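PDB 4HKT: inositol 2-dehydrogenase from Sinorhizobium meliloti, which catalyses the NAD-dependent oxidation of myo-inositol to scyllo-inosose (2-keto-myo-inositol), the first step of myo-inositol degradation to acetyl-CoA. Local coordinates for residues Arg239-Gly244 with Ala248-Asn253. Sequence-based numbering, arbitrary orientation.
Sequences RIEVHG and AVAAEN. With EDO (1,2-ethanediol), chain R; EDO (1,2-ethanediol), chain C.
Val242 and Val249 form a hydrogen-bonded pair of an antiparallel beta hairpin at the margin, within this chain, of the mixed sheet in the C-terminal domain of this Gfo/Idh/MocA enzyme. Two backbone bonds close the pair: Val242 N to Val249 O, 2.8 Å, and Val249 N to Val242 O, 2.9 Å. A longer bond joins Ala251 N to Ile240 O at 3.1 Å.

The tight face carries Ile240, Val242, Val249 and Ala251. Val249 CG1, set between its own backbone N and carbonyl carbon (chi1 57°), reaches across to Val242 CB at 4.0 Å, and Ile240 CG1 lies against Ala251 CB. Phe129 and Val132 of helix 127-137 cover Ile240 and Ala251, while Leu183 of helix 168-184 packs on Ile240 and Val242.

The other face is more polar and is covered by a neighbouring subunit, whose Arg152 and Arg239 engage the Glu241 carboxylate and whose Ser229 OG hydrogen-bonds His243 NE2. Ala248 CB approaches the imidazole edge, and a 1,2-ethanediol, probably from the crystallisation liquor, sits near Ala248 and Ala250. Strand 248-251 pairs with a strand of another subunit, so the sheet continues across that interface.

Beyond the ladder the contact loosens and Glu252 is exposed. Arg239 NE lies 3.6 Å from Asn253 ND2, guanidinium and amide planes 66° apart, with no hydrogen bond between them; Arg239 NH2 is held instead by Asp237 and by Glu241 of the subunit covering the polar face. Asn253 grips a second ethanediol twice, its backbone N donating to O2 at 2.9 Å and its ND2 to O1 at 2.6 Å.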
loop_
_atom_site.group_PDB
_atom_site.type_symbol
_atom_site.label_atom_id
_atom_site.label_comp_id
_atom_site.label_asym_id
_atom_site.label_seq_id
_atom_site.Cartn_x
_atom_site.Cartn_y
_atom_site.Cartn_z
ATOM N N ARG B 239 -9.610 -8.979 -8.759
ATOM C CA ARG B 239 -9.841 -8.641 -7.353
ATOM C C ARG B 239 -11.092 -9.262 -6.798
ATOM O O ARG B 239 -12.072 -9.439 -7.503
ATOM C CB ARG B 239 -9.935 -7.150 -7.195
ATOM C CG ARG B 239 -8.579 -6.481 -7.219
ATOM C CD ARG B 239 -8.817 -4.989 -7.207
ATOM N NE ARG B 239 -9.165 -4.477 -8.520
ATOM C CZ ARG B 239 -9.920 -3.395 -8.742
ATOM N NH1 ARG B 239 -10.480 -2.742 -7.743
ATOM N NH2 ARG B 239 -10.134 -2.972 -9.984
ATOM N N ILE B 240 -11.043 -9.608 -5.519
ATOM C CA ILE B 240 -12.226 -10.051 -4.813
ATOM C C ILE B 240 -12.227 -9.358 -3.453
ATOM O O ILE B 240 -11.170 -9.050 -2.859
ATOM C CB ILE B 240 -12.308 -11.570 -4.634
ATOM C CG1 ILE B 240 -11.094 -12.092 -3.818
ATOM C CG2 ILE B 240 -12.379 -12.271 -5.984
ATOM C CD1 ILE B 240 -11.253 -13.530 -3.362
ATOM N N GLU B 241 -13.427 -9.126 -2.983
ATOM C CA GLU B 241 -13.650 -8.476 -1.702
ATOM C C GLU B 241 -14.917 -9.010 -1.088
ATOM O O GLU B 241 -15.931 -9.216 -1.804
ATOM C CB GLU B 241 -13.721 -6.962 -1.890
ATOM C CG GLU B 241 -13.926 -6.263 -0.546
ATOM C CD GLU B 241 -14.161 -4.764 -0.630
ATOM O OE1 GLU B 241 -14.246 -4.202 -1.733
ATOM O OE2 GLU B 241 -14.246 -4.149 0.462
ATOM N N VAL B 242 -14.897 -9.235 0.233
ATOM C CA VAL B 242 -16.039 -9.767 0.933
ATOM C C VAL B 242 -16.266 -8.979 2.239
ATOM O O VAL B 242 -15.391 -8.949 3.136
ATOM C CB VAL B 242 -15.878 -11.255 1.259
ATOM C CG1 VAL B 242 -17.155 -11.769 1.903
ATOM C CG2 VAL B 242 -15.543 -12.055 0.016
ATOM N N HIS B 243 -17.402 -8.306 2.291
ATOM C CA HIS B 243 -17.803 -7.547 3.460
ATOM C C HIS B 243 -18.714 -8.460 4.256
ATOM O O HIS B 243 -19.609 -9.059 3.690
ATOM C CB HIS B 243 -18.523 -6.281 3.053
ATOM C CG HIS B 243 -19.055 -5.480 4.202
ATOM N ND1 HIS B 243 -18.240 -4.882 5.136
ATOM C CD2 HIS B 243 -20.323 -5.164 4.553
ATOM C CE1 HIS B 243 -18.979 -4.251 6.021
ATOM N NE2 HIS B 243 -20.247 -4.384 5.677
ATOM N N GLY B 244 -18.431 -8.572 5.554
ATOM C CA GLY B 244 -19.196 -9.405 6.494
ATOM C C GLY B 244 -19.557 -8.640 7.754
ATOM O O GLY B 244 -19.209 -7.445 7.888
ATOM N N ALA B 248 -14.137 -7.047 6.888
ATOM C CA ALA B 248 -14.035 -7.304 5.467
ATOM C C ALA B 248 -12.706 -7.964 5.175
ATOM O O ALA B 248 -11.742 -7.800 5.922
ATOM C CB ALA B 248 -14.201 -6.019 4.627
ATOM N N VAL B 249 -12.669 -8.712 4.081
ATOM C CA VAL B 249 -11.459 -9.356 3.610
ATOM C C VAL B 249 -11.371 -9.206 2.086
ATOM O O VAL B 249 -12.389 -9.307 1.372
ATOM C CB VAL B 249 -11.380 -10.826 4.037
ATOM C CG1 VAL B 249 -12.573 -11.623 3.563
ATOM C CG2 VAL B 249 -10.069 -11.460 3.567
ATOM N N ALA B 250 -10.172 -8.940 1.605
ATOM C CA ALA B 250 -9.936 -8.701 0.178
ATOM C C ALA B 250 -8.600 -9.315 -0.222
ATOM O O ALA B 250 -7.716 -9.466 0.628
ATOM C CB ALA B 250 -9.964 -7.217 -0.129
ATOM N N ALA B 251 -8.488 -9.719 -1.494
ATOM C CA ALA B 251 -7.212 -10.073 -2.069
ATOM C C ALA B 251 -6.904 -9.018 -3.099
ATOM O O ALA B 251 -7.717 -8.746 -3.990
ATOM C CB ALA B 251 -7.237 -11.429 -2.716
ATOM N N GLU B 252 -5.732 -8.415 -2.933
ATOM C CA GLU B 252 -5.209 -7.415 -3.858
ATOM C C GLU B 252 -4.708 -8.072 -5.149
ATOM O O GLU B 252 -4.485 -9.294 -5.216
ATOM C CB GLU B 252 -4.073 -6.602 -3.186
ATOM C CG GLU B 252 -2.777 -7.404 -3.048
ATOM C CD GLU B 252 -1.774 -6.824 -2.045
ATOM O OE1 GLU B 252 -2.176 -6.430 -0.924
ATOM O OE2 GLU B 252 -0.556 -6.842 -2.364
ATOM N N ASN B 253 -4.530 -7.242 -6.171
ATOM C CA ASN B 253 -3.965 -7.714 -7.428
ATOM C C ASN B 253 -2.519 -8.182 -7.248
ATOM O O ASN B 253 -1.784 -7.641 -6.437
ATOM C CB ASN B 253 -3.988 -6.610 -8.449
ATOM C CG ASN B 253 -5.282 -6.586 -9.232
ATOM O OD1 ASN B 253 -5.806 -7.632 -9.640
ATOM N ND2 ASN B 253 -5.777 -5.401 -9.484
HETATM C C1 EDO R . -4.547 -3.265 -7.131
HETATM O O1 EDO R . -4.880 -3.157 -8.457
HETATM C C2 EDO R . -5.698 -4.007 -6.522
HETATM O O2 EDO R . -5.253 -4.596 -5.343
HETATM C C1 EDO C . -9.683 -4.993 3.234
HETATM O O1 EDO C . -8.962 -4.088 2.385
HETATM C C2 EDO C . -11.116 -5.162 2.722
HETATM O O2 EDO C . -11.887 -3.968 2.921
#